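Local coordinates for protein CpuTA1 (Curtobacterium pusillum, PDB 5K3W) that binds pyridoxal-5'-phosphate and belongs to the class IV aminotransferase family, at residues F142-Q145 with R146-I149; N181-A184 with G185-A188. All blocks are in the same frame, centred on the assembly; numbering follows the deposited sequence.

Contact 1. Residues F142-Q145 with R146-I149; sequences FSQQ and RLGI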
ATOM      1  N   PHE A 142     -12.065 -21.401  -7.692  1.00 28.75           N
ATOM      2  CA  PHE A 142     -10.686 -21.849  -7.510  1.00 30.97           C
ATOM      3  C   PHE A 142     -10.520 -23.355  -7.710  1.00 35.56           C
ATOM      4  O   PHE A 142      -9.515 -23.921  -7.273  1.00 31.19           O
ATOM      5  CB  PHE A 142     -10.178 -21.477  -6.117  1.00 32.24           C
ATOM      6  CG  PHE A 142      -9.941 -20.013  -5.918  1.00 28.58           C
ATOM      7  CD1 PHE A 142      -8.883 -19.374  -6.560  1.00 34.01           C
ATOM      8  CD2 PHE A 142     -10.742 -19.283  -5.052  1.00 27.95           C
ATOM      9  CE1 PHE A 142      -8.644 -18.029  -6.367  1.00 24.21           C
ATOM     10  CE2 PHE A 142     -10.509 -17.938  -4.847  1.00 26.20           C
ATOM     11  CZ  PHE A 142      -9.460 -17.308  -5.511  1.00 30.43           C
ATOM     12  N   SER A 143     -11.486 -24.021  -8.349  1.00 30.41           N
ATOM     13  CA  SER A 143     -11.417 -25.475  -8.454  1.00 33.61           C
ATOM     14  C   SER A 143     -10.150 -25.921  -9.170  1.00 34.40           C
ATOM     15  O   SER A 143      -9.528 -26.921  -8.788  1.00 36.80           O
ATOM     16  CB  SER A 143     -12.646 -26.007  -9.181  1.00 31.89           C
ATOM     17  OG  SER A 143     -12.828 -25.301 -10.391  1.00 42.04           O
ATOM     18  N   GLN A 144      -9.763 -25.207 -10.222  1.00 26.08           N
ATOM     19  CA  GLN A 144      -8.563 -25.588 -10.956  1.00 24.71           C
ATOM     20  C   GLN A 144      -7.308 -25.376 -10.107  1.00 28.35           C
ATOM     21  O   GLN A 144      -6.469 -26.278  -9.989  1.00 25.06           O
ATOM     22  CB  GLN A 144      -8.494 -24.801 -12.266  1.00 22.50           C
ATOM     23  CG  GLN A 144      -7.618 -25.436 -13.306  1.00 34.90           C
ATOM     24  CD  GLN A 144      -7.988 -26.887 -13.538  1.00 48.29           C
ATOM     25  OE1 GLN A 144      -9.173 -27.248 -13.541  1.00 41.47           O
ATOM     26  NE2 GLN A 144      -6.972 -27.738 -13.710  1.00 44.26           N
ATOM     27  N   GLN A 145      -7.170 -24.192  -9.488  1.00 27.72           N
ATOM     28  CA  GLN A 145      -5.996 -23.925  -8.661  1.00 25.85           C
ATOM     29  C   GLN A 145      -5.885 -24.922  -7.504  1.00 27.61           C
ATOM     30  O   GLN A 145      -4.772 -25.305  -7.119  1.00 24.32           O
ATOM     31  CB  GLN A 145      -6.021 -22.476  -8.145  1.00 21.40           C
ATOM     32  CG  GLN A 145      -6.202 -21.420  -9.256  1.00 29.85           C
ATOM     33  CD  GLN A 145      -5.303 -20.174  -9.117  1.00 46.17           C
ATOM     34  OE1 GLN A 145      -5.163 -19.576  -8.039  1.00 43.16           O
ATOM     35  NE2 GLN A 145      -4.694 -19.780 -10.232  1.00 62.07           N
ATOM     36  N   ARG A 146      -7.015 -25.378  -6.956  1.00 23.85           N
ATOM     37  CA  ARG A 146      -6.966 -26.395  -5.913  1.00 24.16           C
ATOM     38  C   ARG A 146      -6.377 -27.715  -6.399  1.00 29.76           C
ATOM     39  O   ARG A 146      -6.033 -28.557  -5.561  1.00 30.53           O
ATOM     40  CB  ARG A 146      -8.362 -26.618  -5.333  1.00 26.54           C
ATOM     41  CG  ARG A 146      -8.863 -25.425  -4.558  1.00 25.53           C
ATOM     42  CD  ARG A 146     -10.250 -25.621  -3.984  1.00 20.20           C
ATOM     43  NE  ARG A 146     -10.695 -24.357  -3.410  1.00 26.42           N
ATOM     44  CZ  ARG A 146     -11.938 -24.075  -3.050  1.00 23.39           C
ATOM     45  NH1 ARG A 146     -12.904 -24.970  -3.192  1.00 19.19           N
ATOM     46  NH2 ARG A 146     -12.212 -22.879  -2.549  1.00 28.87           N
ATOM     47  N   LEU A 147      -6.226 -27.911  -7.713  1.00 24.16           N
ATOM     48  CA  LEU A 147      -5.588 -29.113  -8.232  1.00 28.60           C
ATOM     49  C   LEU A 147      -4.114 -28.926  -8.567  1.00 30.38           C
ATOM     50  O   LEU A 147      -3.398 -29.926  -8.707  1.00 23.55           O
ATOM     51  CB  LEU A 147      -6.315 -29.614  -9.486  1.00 30.49           C
ATOM     52  CG  LEU A 147      -7.818 -29.917  -9.385  1.00 31.18           C
ATOM     53  CD1 LEU A 147      -8.338 -30.474 -10.696  1.00 22.40           C
ATOM     54  CD2 LEU A 147      -8.124 -30.854  -8.237  1.00 28.01           C
ATOM     55  N   GLY A 148      -3.647 -27.684  -8.704  1.00 28.20           N
ATOM     56  CA  GLY A 148      -2.249 -27.425  -8.997  1.00 25.77           C
ATOM     57  C   GLY A 148      -1.960 -26.028  -9.512  1.00 28.89           C
ATOM     58  O   GLY A 148      -2.741 -25.484 -10.298  1.00 27.95           O
ATOM     59  N   ILE A 149      -0.843 -25.439  -9.064  1.00 27.45           N
ATOM     60  CA  ILE A 149      -0.364 -24.140  -9.524  1.00 19.31           C
ATOM     61  C   ILE A 149       1.143 -24.221  -9.731  1.00 27.04           C
ATOM     62  O   ILE A 149       1.841 -24.970  -9.041  1.00 32.28           O
ATOM     63  CB  ILE A 149      -0.673 -22.996  -8.526  1.00 24.32           C
ATOM     64  CG1 ILE A 149      -0.222 -23.379  -7.115  1.00 19.29           C
ATOM     65  CG2 ILE A 149      -2.135 -22.596  -8.546  1.00 20.15           C
ATOM     66  CD1 ILE A 149      -0.342 -22.241  -6.111  1.00 18.24           C
TER
HETATM   67  O   HOH W   1      -4.159 -27.213 -12.275  1.00 34.33           O
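Between Phe142 and Gly148 the backbone winds into a short, irregular helical turn, opened by a hydrogen bond from Arg146 N to Phe142 O (2.9 Å) four residues back and followed by two bonds that span three residues and a weak one that spans four. Leu147 N reaches Gln144 O at 2.8 Å from above the carbonyl plane, and Gly148 N bonds Gln145 O at 3.1 Å, with the weak bond going to Gln144 O. At Gly148 the chain leaves the turn with phi 163° and psi 140°, a combination that suits a residue without a side chain, and straightens into the strand. Arg146 runs back along the first residue of the turn: its chain is extended from CG to NE (chi2 180°), Arg146 CG lies 3.2 Å from Phe142 O, and the start of the guanidinium passes Phe142 obliquely, Arg146 NE to Phe142 CB 4.0 Å. Leu147 CG rests against Ser143 O, while Gln145 CB meets Ile149 CG2 at 3.9 Å, the two side chains set obliquely. One water joins the Gln144 side chain to the backbone, accepting from NE2 and donating to Gly148 O. The polar ends are anchored beyond the turn: Arg146 NE bonds Arg273 O, its NH2 pairs with Glu113 and also bonds Val272 O, and Gln145 OE1 takes a bond from Arg273 NH1. The turn lies at the surface between strands 131-138 and 149-155, with Arg146 packed on helix 290-307 and Gln274 of strand 274-278, and Ile149 against Ala276 of that strand.

Contact 2. Residues N181-A184 with G185-A188; sequences NRAA and GREA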
ATOM      1  N   ASN A 181       2.308  -6.634  -3.677  1.00 16.61           N
ATOM      2  CA  ASN A 181       1.863  -8.029  -3.727  1.00 20.78           C
ATOM      3  C   ASN A 181       1.251  -8.337  -5.083  1.00 17.58           C
ATOM      4  O   ASN A 181       1.503  -9.403  -5.659  1.00 21.52           O
ATOM      5  CB  ASN A 181       0.870  -8.359  -2.596  1.00 15.29           C
ATOM      6  CG  ASN A 181       1.314  -7.809  -1.240  1.00 22.72           C
ATOM      7  OD1 ASN A 181       1.641  -6.625  -1.119  1.00 29.60           O
ATOM      8  ND2 ASN A 181       1.312  -8.652  -0.222  1.00 11.20           N
ATOM      9  N   ARG A 182       0.479  -7.394  -5.630  1.00 17.59           N
ATOM     10  CA  ARG A 182      -0.077  -7.561  -6.972  1.00 20.96           C
ATOM     11  C   ARG A 182       1.011  -7.523  -8.032  1.00 18.34           C
ATOM     12  O   ARG A 182       0.958  -8.273  -9.011  1.00 20.21           O
ATOM     13  CB  ARG A 182      -1.113  -6.477  -7.251  1.00 20.05           C
ATOM     14  CG  ARG A 182      -2.070  -6.274  -6.116  1.00 20.59           C
ATOM     15  CD  ARG A 182      -2.963  -7.475  -5.987  1.00 20.70           C
ATOM     16  NE  ARG A 182      -3.998  -7.453  -7.003  1.00 28.43           N
ATOM     17  CZ  ARG A 182      -5.140  -8.118  -6.916  1.00 37.57           C
ATOM     18  NH1 ARG A 182      -5.389  -8.871  -5.843  1.00 25.23           N
ATOM     19  NH2 ARG A 182      -6.031  -8.017  -7.900  1.00 34.19           N
ATOM     20  N   ALA A 183       1.997  -6.646  -7.868  1.00 17.11           N
ATOM     21  CA  ALA A 183       3.101  -6.627  -8.821  1.00 23.97           C
ATOM     22  C   ALA A 183       3.823  -7.980  -8.860  1.00 21.83           C
ATOM     23  O   ALA A 183       4.243  -8.429  -9.930  1.00 24.31           O
ATOM     24  CB  ALA A 183       4.061  -5.483  -8.486  1.00 15.42           C
ATOM     25  N   ALA A 184       3.955  -8.652  -7.713  1.00 20.07           N
ATOM     26  CA  ALA A 184       4.560  -9.984  -7.695  1.00 20.53           C
ATOM     27  C   ALA A 184       3.768 -10.972  -8.552  1.00 18.74           C
ATOM     28  O   ALA A 184       4.342 -11.746  -9.329  1.00 18.50           O
ATOM     29  CB  ALA A 184       4.674 -10.492  -6.255  1.00 14.86           C
ATOM     30  N   GLY A 185       2.446 -10.974  -8.415  1.00 20.56           N
ATOM     31  CA  GLY A 185       1.642 -11.853  -9.249  1.00 18.71           C
ATOM     32  C   GLY A 185       1.841 -11.597 -10.731  1.00 20.22           C
ATOM     33  O   GLY A 185       1.950 -12.533 -11.524  1.00 20.94           O
ATOM     34  N   ARG A 186       1.905 -10.324 -11.123  1.00 17.85           N
ATOM     35  CA  ARG A 186       2.114 -10.006 -12.529  1.00 22.71           C
ATOM     36  C   ARG A 186       3.480 -10.487 -12.995  1.00 22.26           C
ATOM     37  O   ARG A 186       3.628 -10.955 -14.128  1.00 25.58           O
ATOM     38  CB  ARG A 186       1.947  -8.500 -12.774  1.00 25.92           C
ATOM     39  CG  ARG A 186       0.515  -7.982 -12.587  1.00 15.87           C
ATOM     40  CD  ARG A 186       0.364  -6.551 -13.113  1.00 20.55           C
ATOM     41  NE  ARG A 186       1.267  -5.596 -12.463  1.00 21.78           N
ATOM     42  CZ  ARG A 186       1.010  -5.004 -11.296  1.00 24.68           C
ATOM     43  NH1 ARG A 186       1.882  -4.152 -10.765  1.00 18.06           N
ATOM     44  NH2 ARG A 186      -0.116  -5.279 -10.648  1.00 16.80           N
ATOM     45  N   GLU A 187       4.487 -10.407 -12.126  1.00 19.85           N
ATOM     46  CA  GLU A 187       5.793 -10.958 -12.472  1.00 21.21           C
ATOM     47  C   GLU A 187       5.726 -12.472 -12.654  1.00 24.88           C
ATOM     48  O   GLU A 187       6.310 -13.017 -13.599  1.00 25.84           O
ATOM     49  CB  GLU A 187       6.814 -10.592 -11.404  1.00 20.07           C
ATOM     50  CG  GLU A 187       8.131 -11.297 -11.570  1.00 24.70           C
ATOM     51  CD  GLU A 187       8.929 -10.789 -12.759  1.00 28.97           C
ATOM     52  OE1 GLU A 187       8.584  -9.722 -13.311  1.00 25.22           O
ATOM     53  OE2 GLU A 187       9.910 -11.467 -13.134  1.00 28.01           O
ATOM     54  N   ALA A 188       5.026 -13.171 -11.757  1.00 21.33           N
ATOM     55  CA  ALA A 188       4.884 -14.616 -11.904  1.00 21.53           C
ATOM     56  C   ALA A 188       4.194 -14.961 -13.211  1.00 22.55           C
ATOM     57  O   ALA A 188       4.604 -15.893 -13.910  1.00 24.72           O
ATOM     58  CB  ALA A 188       4.107 -15.205 -10.725  1.00 24.20           C
TER
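Arg186 folds back along its own helix and lays its guanidinium over Ala183, one turn earlier. The chain turns at its third torsion (chi3 -59°), which brings the flat group down so that Ala183 CA sits 3.3 Å from its plane, offset toward the rim. Arg186 NH1 is 3.4 Å from Ala183 CB, and Arg186 NH2 lies 3.6 Å from Arg182 O. That carbonyl is already engaged by Arg186 N at 3.1 Å, so backbone and side chain of Arg186 both gather round it; the partial negative charge of the oxygen may ease the placing of the cation here. Arg186 NE forms a salt bridge with Asp84 of the second subunit. All this belongs to helix 179-190, part of the beta-alpha-beta crossover between the adjacent parallel strands 149-155 and 195-199; the side chain of Asn181, near the start of the helix, comes about 4 Å from the bound pyridoxal-5'-phosphate at the nearest atoms. Ala184 lies on the side of the helix that faces the sheet. Its methyl packs on Leu154, Val196 and Phe198, while Ala184 O receives Ala188 N at 2.9 Å, nearly in line with the C=O bond. Ala188 follows one turn later and sets its own methyl on Val152 and Val196. Glu187 N bonds Ala183 O at 3.0 Å, and Glu187 CB lies against Ala184 O; its carboxylate forms salt bridges with Arg190 and Arg191.

Contacts 1 and 2 do not touch: their centres are 18 Å apart and their nearest atoms about 9 Å. Strand 149-155 relates them, since contact 1 runs into it at Ile149 and contact 2 is part of the helix packed on it. Residues 142-149 form a surface turn with mixed three- and four-residue bonds, a bridging water and polar ends held by its own chain. Residues 181-188 are partly buried in regular helix, with Ala184 and Ala188 against the strands, and Arg182, Ala183 and Arg186 toward the second subunit. Charges are thus settled within the chain in contact 1 and partly across the interface in contact 2.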